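5-methylthioribose-1-phosphate isomerase (Saccharomyces cerevisiae, PDB 1W2W) catalyses the interconversion of methylthioribose-1-phosphate and methylthioribulose-1-phosphate in the methionine salvage pathway, the chain here being the N-terminal part of the enzyme. Local coordinates at residues W202-S205 with L206-D210; D145-L148 with A149-K153; G158-Y161 with L162-L166; P34-T37 with I38-Y42. One frame throughout, in Å; residues are numbered along the deposited sequence.

Overall arrangement
From the N terminus the contacts follow one another in series; none nests in or crosses another, since each joins adjoining residues. Contact 4 (34-42) comes first and closes the turn from strand 32-34, at an edge of the small antiparallel sheet, into helix 38-46. Contacts 2 (145-153) and 3 (158-166) are successive parts of the long helix 129-168, their centres about 19 Å apart. Contact 1 (202-210) finishes the chain's last helix, 194-210. Contacts 1 and 3 touch through Ile163, which packs on Asp204 and Lys208 and so ties the two helices together. Contact 4 lies across the chain's centre from the other three, about 41 Å between centres from contact 3.

Contact 1. Residues W202-S205 with L206-D210; sequences WKDS and LAKTD
Lys208 reaches back along its helix to Asp204; lysine suits the place because its long chain spans the turn while its methylenes pack on the backbone. CB lies 3.6 Å from Ser205 O. CG, beside the backbone N (chi1 -70°), comes over Asp204 O at 3.5 Å, and from there the extended chain carries CD to 3.6 Å from Asp204 OD2. CE sits at similar distances from both carboxylate oxygens, and NZ ends 2.7 Å from Asp204 OD2, using the syn lone pair of that oxygen. This is an i to i+4 salt bridge in the last turns of helix 194-210, with the acid nearer the N-terminal end and the base nearer the C-terminal end, an order that the helix dipole probably supports. Both side chains pack on Ile163 of helix 129-168, and Lys208 NZ gives a further hydrogen bond to the backbone of another protein chain. An alanine in place of Lys208 is likely to leave the Asp204 carboxylate without its mate and that neighbouring backbone without this donor. Around the helix, Trp202 and Leu206 make the apolar i to i+4 pair: the branched leucine sets CG over the indole, 3.9 Å from the centroid of the five-membered ring of Trp202, as a CH-pi contact, while Leu206 CD2 reaches Trp202 CZ2 at 3.6 Å.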
# COMPACT_ATOMS: atom_id res chain seq x y z
N TRP A 202 2.99 24.18 10.02
CA TRP A 202 3.77 23.84 11.20
C TRP A 202 4.37 25.08 11.84
O TRP A 202 4.40 25.21 13.06
CB TRP A 202 4.84 22.78 10.90
CG TRP A 202 5.59 22.35 12.14
CD1 TRP A 202 6.94 22.39 12.34
CD2 TRP A 202 5.02 21.82 13.35
NE1 TRP A 202 7.25 21.91 13.59
CE2 TRP A 202 6.09 21.56 14.23
CE3 TRP A 202 3.72 21.54 13.77
CZ2 TRP A 202 5.90 21.04 15.51
CZ3 TRP A 202 3.52 21.02 15.04
CH2 TRP A 202 4.61 20.78 15.90
N LYS A 203 4.85 26.01 11.01
CA LYS A 203 5.35 27.28 11.53
C LYS A 203 4.29 28.04 12.31
O LYS A 203 4.55 28.56 13.41
CB LYS A 203 5.87 28.14 10.39
CG LYS A 203 6.53 29.43 10.88
CD LYS A 203 7.15 30.22 9.75
CE LYS A 203 7.83 31.48 10.30
NZ LYS A 203 8.30 32.36 9.18
N ASP A 204 3.09 28.12 11.74
CA ASP A 204 1.94 28.73 12.41
C ASP A 204 1.63 28.03 13.73
O ASP A 204 1.35 28.68 14.74
CB ASP A 204 0.74 28.64 11.46
CG ASP A 204 -0.55 29.09 12.09
OD1 ASP A 204 -0.74 30.32 12.29
OD2 ASP A 204 -1.44 28.27 12.41
N SER A 205 1.66 26.70 13.73
CA SER A 205 1.36 25.93 14.94
C SER A 205 2.42 26.16 16.04
O SER A 205 2.08 26.37 17.20
CB SER A 205 1.28 24.44 14.57
OG SER A 205 0.98 23.66 15.72
N LEU A 206 3.69 26.14 15.67
CA LEU A 206 4.76 26.48 16.61
C LEU A 206 4.62 27.86 17.22
O LEU A 206 4.87 28.04 18.42
CB LEU A 206 6.12 26.37 15.96
CG LEU A 206 6.64 24.96 15.69
CD1 LEU A 206 7.93 25.11 14.90
CD2 LEU A 206 6.85 24.18 16.97
N ALA A 207 4.25 28.83 16.40
CA ALA A 207 4.05 30.19 16.91
C ALA A 207 2.96 30.19 17.97
O ALA A 207 3.10 30.83 19.01
CB ALA A 207 3.71 31.13 15.78
N LYS A 208 1.87 29.46 17.70
CA LYS A 208 0.75 29.39 18.63
C LYS A 208 1.08 28.68 19.95
O LYS A 208 0.69 29.15 21.02
CB LYS A 208 -0.50 28.80 17.96
CG LYS A 208 -1.12 29.73 16.91
CD LYS A 208 -2.02 29.00 15.92
CE LYS A 208 -2.76 29.98 15.01
NZ LYS A 208 -3.45 29.35 13.84
N THR A 209 1.78 27.55 19.88
CA THR A 209 2.12 26.82 21.09
C THR A 209 3.18 27.54 21.94
O THR A 209 3.11 27.53 23.17
CB THR A 209 2.54 25.36 20.80
OG1 THR A 209 3.66 25.36 19.91
CG2 THR A 209 1.47 24.62 20.01
N ASP A 210 4.16 28.16 21.28
CA ASP A 210 5.08 29.06 21.96
C ASP A 210 4.36 30.09 22.84
O ASP A 210 4.73 30.30 24.00
CB ASP A 210 5.97 29.79 20.94
CG ASP A 210 6.97 30.73 21.60
OD1 ASP A 210 8.01 30.25 22.10
OD2 ASP A 210 6.79 31.97 21.68

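Contact 2. Residues D145-L148 with A149-K153; sequences DEDL and ANNMK
Asp147 and Asn151, one turn apart, are joined by a weak direct bond, and a water lies within reach of both. The direct hydrogen bond, from Asn151 ND2 to Asp147 OD2 at 3.1 Å, is bent to 126° at the hydrogen, and the carboxylate and amide planes stand nearly perpendicular. Asn151 CG lies beside the backbone N (chi1 -72°), which turns the amide back toward the acid. Stronger partners lie outside: Ser189 OG bonds Asp147 OD2, and Asn151 ND2 gives a bond to Gly190 O. An acid accepts and an amide both gives and accepts, which suits these buried places. A leucine in place of Asn151 would probably leave Gly190 O without this donor and Asp147 OD2 without its weak bond along the helix, though not without Ser189. Backbone bonds form the ladder of helix 129-168, Asn150 N to Glu146 O at 2.8 Å among them. One-turn spacing puts Asp147 and Asn151 on one face, against the loop with Thr188, Ser189 and Gly190. Their water lies 2.6 Å from Asp147 OD1 and 2.8 Å from Asn151 OD1, with more acceptors about it than protons. A second water donates to Glu146 OE1 and accepts from Asn150 ND2.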
# COMPACT_ATOMS: atom_id res chain seq x y z
N ASP A 145 15.25 29.66 -8.69
CA ASP A 145 14.99 30.62 -7.62
C ASP A 145 13.50 30.92 -7.51
O ASP A 145 12.97 31.09 -6.40
CB ASP A 145 15.78 31.91 -7.87
CG ASP A 145 17.27 31.73 -7.69
OD1 ASP A 145 17.69 30.67 -7.17
OD2 ASP A 145 18.09 32.60 -8.05
N GLU A 146 12.82 30.99 -8.65
CA GLU A 146 11.37 31.12 -8.65
C GLU A 146 10.67 29.89 -8.08
O GLU A 146 9.66 30.01 -7.39
CB GLU A 146 10.83 31.46 -10.04
CG GLU A 146 11.24 32.85 -10.53
CD GLU A 146 10.81 33.15 -11.96
OE1 GLU A 146 9.95 32.43 -12.51
OE2 GLU A 146 11.34 34.12 -12.54
N ASP A 147 11.18 28.69 -8.36
CA ASP A 147 10.57 27.49 -7.80
C ASP A 147 10.54 27.57 -6.27
O ASP A 147 9.51 27.35 -5.65
CB ASP A 147 11.29 26.23 -8.27
CG ASP A 147 10.61 24.97 -7.80
OD1 ASP A 147 9.66 24.54 -8.47
OD2 ASP A 147 10.97 24.35 -6.77
N LEU A 148 11.68 27.92 -5.67
CA LEU A 148 11.79 28.02 -4.21
C LEU A 148 10.91 29.15 -3.66
O LEU A 148 10.19 28.96 -2.67
CB LEU A 148 13.25 28.25 -3.81
CG LEU A 148 13.53 28.50 -2.33
CD1 LEU A 148 13.12 27.26 -1.51
CD2 LEU A 148 15.02 28.77 -2.17
N ALA A 149 10.97 30.32 -4.28
CA ALA A 149 10.19 31.45 -3.79
C ALA A 149 8.70 31.15 -3.92
O ALA A 149 7.91 31.50 -3.03
CB ALA A 149 10.52 32.71 -4.57
N ASN A 150 8.31 30.52 -5.02
CA ASN A 150 6.91 30.22 -5.26
C ASN A 150 6.44 29.09 -4.34
O ASN A 150 5.28 29.07 -3.92
CB ASN A 150 6.65 29.87 -6.73
CG ASN A 150 6.74 31.09 -7.65
OD1 ASN A 150 6.62 32.22 -7.20
ND2 ASN A 150 6.97 30.85 -8.94
N ASN A 151 7.32 28.15 -4.01
CA ASN A 151 6.96 27.12 -3.05
C ASN A 151 6.63 27.75 -1.70
O ASN A 151 5.66 27.38 -1.03
CB ASN A 151 8.10 26.12 -2.87
CG ASN A 151 8.26 25.22 -4.09
OD1 ASN A 151 7.36 25.14 -4.94
ND2 ASN A 151 9.39 24.54 -4.16
N MSE A 152 7.45 28.71 -1.30
CA MSE A 152 7.15 29.39 -0.04
C MSE A 152 5.85 30.19 -0.11
O MSE A 152 5.03 30.14 0.81
CB MSE A 152 8.33 30.25 0.39
CG MSE A 152 9.52 29.36 0.66
SE MSE A 152 11.06 30.36 1.34
CE MSE A 152 11.31 31.65 -0.06
N LYS A 153 5.65 30.91 -1.21
CA LYS A 153 4.41 31.64 -1.42
C LYS A 153 3.17 30.73 -1.37
O LYS A 153 2.22 31.04 -0.65
CB LYS A 153 4.41 32.38 -2.76
CG LYS A 153 5.06 33.76 -2.74
CD LYS A 153 5.10 34.37 -4.14
CE LYS A 153 3.70 34.78 -4.60
NZ LYS A 153 3.59 36.23 -4.98
O HOH W 1 7.30 32.99 -11.08
O HOH W 2 7.53 23.64 -7.25

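Contact 3. Residues G158-Y161 with L162-L166; sequences GAKY and LIDVL
Two i to i+4 side-chain pairs near the C-terminal end of helix 129-168, Lys160 with Asp164 and Tyr161 with Val165, make up this contact. Lys160 NZ forms a salt bridge with Asp164 OD2 at 2.7 Å, using that oxygen's syn lone pair. The lysine chain is extended as far as CE and then bent (chi4 24°), which turns NZ in toward the acid; its CG also lies 3.5 Å from Asp164 OD2. Asp164 CG in turn sits 3.1 Å from Lys160 O, so the carboxylate lies close over the preceding turn. Here the acid is on the C-terminal side, where the helix dipole would probably be unfavourable to it, and the lysine charge is likely to offset this. The helix is amphipathic at this level. Away from the charged pair, Ala159 is small enough to lie against Ser200 and Leu201 of helix 194-210, and Ile163 fills the space between that helix and Phe175 of strand 174-179, its CG1 3.2 Å from Ala159 O. Further round, Val165 CG2 comes over the face of the Tyr161 ring, 4.2 Å from the centroid, as a CH-pi contact, and meets Tyr161 CE2 at 3.7 Å. With the tyrosine CG opposite its own nitrogen (chi1 -177°), the ring leans outward and toward the C-terminal end, bringing CE2 close to this methyl, and Tyr161 also packs on a polar side chain of another protein chain.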
# COMPACT_ATOMS: atom_id res chain seq x y z
N GLY A 158 -1.68 28.41 1.02
CA GLY A 158 -2.45 27.26 1.42
C GLY A 158 -2.67 27.20 2.93
O GLY A 158 -3.77 26.89 3.37
N ALA A 159 -1.64 27.48 3.71
CA ALA A 159 -1.78 27.48 5.18
C ALA A 159 -2.85 28.49 5.62
O ALA A 159 -3.76 28.17 6.40
CB ALA A 159 -0.44 27.80 5.86
N LYS A 160 -2.75 29.71 5.11
CA LYS A 160 -3.68 30.78 5.49
C LYS A 160 -5.10 30.41 5.07
O LYS A 160 -6.06 30.61 5.83
CB LYS A 160 -3.24 32.11 4.85
CG LYS A 160 -4.26 33.25 4.95
CD LYS A 160 -3.64 34.57 4.47
CE LYS A 160 -4.65 35.70 4.25
NZ LYS A 160 -5.91 35.55 5.03
N TYR A 161 -5.23 29.85 3.87
CA TYR A 161 -6.53 29.48 3.35
C TYR A 161 -7.22 28.45 4.26
O TYR A 161 -8.38 28.63 4.63
CB TYR A 161 -6.43 29.00 1.89
CG TYR A 161 -7.77 28.69 1.29
CD1 TYR A 161 -8.52 29.67 0.64
CD2 TYR A 161 -8.30 27.41 1.36
CE1 TYR A 161 -9.75 29.38 0.10
CE2 TYR A 161 -9.52 27.11 0.82
CZ TYR A 161 -10.24 28.09 0.19
OH TYR A 161 -11.47 27.77 -0.34
N LEU A 162 -6.50 27.39 4.64
CA LEU A 162 -7.09 26.39 5.52
C LEU A 162 -7.43 26.97 6.90
O LEU A 162 -8.53 26.73 7.42
CB LEU A 162 -6.21 25.14 5.66
CG LEU A 162 -6.77 24.03 6.55
CD1 LEU A 162 -8.08 23.48 5.99
CD2 LEU A 162 -5.73 22.90 6.68
N ILE A 163 -6.52 27.74 7.48
CA ILE A 163 -6.79 28.35 8.78
C ILE A 163 -8.03 29.23 8.71
O ILE A 163 -8.87 29.19 9.62
CB ILE A 163 -5.57 29.13 9.30
CG1 ILE A 163 -4.42 28.16 9.58
CG2 ILE A 163 -5.93 29.97 10.54
CD1 ILE A 163 -4.71 27.07 10.61
N ASP A 164 -8.16 30.00 7.64
CA ASP A 164 -9.33 30.86 7.45
C ASP A 164 -10.64 30.07 7.32
O ASP A 164 -11.66 30.44 7.91
CB ASP A 164 -9.16 31.77 6.23
CG ASP A 164 -8.14 32.88 6.45
OD1 ASP A 164 -7.76 33.18 7.60
OD2 ASP A 164 -7.66 33.51 5.49
N VAL A 165 -10.60 28.98 6.55
CA VAL A 165 -11.74 28.08 6.42
C VAL A 165 -12.18 27.51 7.78
O VAL A 165 -13.37 27.49 8.10
CB VAL A 165 -11.41 26.91 5.46
CG1 VAL A 165 -12.40 25.77 5.64
CG2 VAL A 165 -11.41 27.41 4.01
N LEU A 166 -11.20 27.05 8.56
CA LEU A 166 -11.48 26.48 9.88
C LEU A 166 -11.97 27.55 10.85
O LEU A 166 -12.88 27.31 11.64
CB LEU A 166 -10.23 25.79 10.43
CG LEU A 166 -9.77 24.57 9.63
CD1 LEU A 166 -8.41 24.07 10.16
CD2 LEU A 166 -10.82 23.47 9.63

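Contact 4. Residues P34-T37 with I38-Y42; sequences PIHT and IDDGY
Asp40 OD2 takes two backbone N-H groups: His36 N at 2.8 Å, using the anti lone pair, and Thr37 N at 3.2 Å, which approaches from above the carboxylate plane. In return Thr37 OG1 accepts weak bonds from Asp39 N at 3.1 Å and from Asp40 N at 3.4 Å. The exchange between Thr37 and Asp40 is a capping box, Thr37 being N-cap of helix 38-46; the His36 N and Asp39 N bonds add to it. Thr37 OG1 lies between its own N and carbonyl carbon (chi1 72°), which turns it toward the first turn, while Thr37 O takes Gly41 N at 3.2 Å, in the carbonyl plane. Threonine suits the cap because its short side chain holds a hydroxyl acceptor close to the first N-H groups; aspartate suits the third helical place because its carboxylate can reach back. Ile35 CD1 lies 4.1 Å from Asp40 CB, and the same isoleucine packs on Val59 of helix 53-73 and Val18 of strand 17-21. Farther out, Glu67 accepts from Ile38 N, and Arg98 pairs with Asp39. N-H groups left bare by the helix pattern thus find side-chain acceptors, and Asp40 is likely to be stabilised as a carboxylate by its two donors and the positive end of the helix dipole.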
# COMPACT_ATOMS: atom_id res chain seq x y z
N PRO A 34 26.64 12.59 -10.37
CA PRO A 34 27.06 13.79 -11.11
C PRO A 34 26.25 13.95 -12.38
O PRO A 34 25.91 12.95 -13.02
CB PRO A 34 28.54 13.52 -11.45
CG PRO A 34 28.65 12.03 -11.44
CD PRO A 34 27.68 11.54 -10.37
N ILE A 35 25.95 15.20 -12.74
CA ILE A 35 25.29 15.47 -14.01
C ILE A 35 26.23 16.24 -14.93
O ILE A 35 26.61 17.37 -14.62
CB ILE A 35 24.01 16.30 -13.78
CG1 ILE A 35 23.09 15.60 -12.76
CG2 ILE A 35 23.31 16.61 -15.10
CD1 ILE A 35 22.45 14.29 -13.23
N HIS A 36 26.62 15.64 -16.05
CA HIS A 36 27.53 16.28 -16.99
C HIS A 36 26.88 16.54 -18.35
O HIS A 36 27.19 17.54 -19.02
CB HIS A 36 28.81 15.45 -17.15
CG HIS A 36 29.60 15.32 -15.89
ND1 HIS A 36 30.20 16.40 -15.27
CD2 HIS A 36 29.88 14.24 -15.11
CE1 HIS A 36 30.82 15.99 -14.18
NE2 HIS A 36 30.64 14.69 -14.06
N THR A 37 25.99 15.65 -18.76
CA THR A 37 25.40 15.73 -20.09
C THR A 37 23.92 15.46 -20.06
O THR A 37 23.36 15.07 -19.02
CB THR A 37 26.04 14.71 -21.03
OG1 THR A 37 25.59 13.39 -20.65
CG2 THR A 37 27.56 14.68 -20.83
N ILE A 38 23.29 15.63 -21.22
CA ILE A 38 21.87 15.35 -21.34
C ILE A 38 21.60 13.86 -21.14
O ILE A 38 20.52 13.47 -20.68
CB ILE A 38 21.32 15.89 -22.67
CG1 ILE A 38 21.33 17.43 -22.60
CG2 ILE A 38 19.89 15.42 -22.91
CD1 ILE A 38 21.06 18.13 -23.94
N ASP A 39 22.59 13.02 -21.45
CA ASP A 39 22.39 11.59 -21.20
C ASP A 39 22.24 11.33 -19.71
O ASP A 39 21.50 10.43 -19.32
CB ASP A 39 23.53 10.73 -21.74
CG ASP A 39 23.66 10.82 -23.24
OD1 ASP A 39 22.72 10.37 -23.93
OD2 ASP A 39 24.64 11.33 -23.79
N ASP A 40 22.95 12.10 -18.88
CA ASP A 40 22.89 11.93 -17.43
C ASP A 40 21.52 12.38 -16.92
O ASP A 40 20.91 11.72 -16.09
CB ASP A 40 23.98 12.73 -16.73
CG ASP A 40 25.37 12.24 -17.07
OD1 ASP A 40 25.53 11.04 -17.40
OD2 ASP A 40 26.37 13.00 -17.03
N GLY A 41 21.07 13.53 -17.43
CA GLY A 41 19.76 14.05 -17.10
C GLY A 41 18.68 13.04 -17.46
O GLY A 41 17.82 12.73 -16.64
N TYR A 42 18.75 12.51 -18.68
CA TYR A 42 17.79 11.51 -19.12
C TYR A 42 17.85 10.30 -18.20
O TYR A 42 16.81 9.79 -17.78
CB TYR A 42 18.10 11.06 -20.56
CG TYR A 42 17.21 9.94 -21.06
CD1 TYR A 42 16.04 10.21 -21.75
CD2 TYR A 42 17.55 8.62 -20.84
CE1 TYR A 42 15.23 9.19 -22.22
CE2 TYR A 42 16.76 7.58 -21.30
CZ TYR A 42 15.59 7.88 -21.99
OH TYR A 42 14.80 6.85 -22.44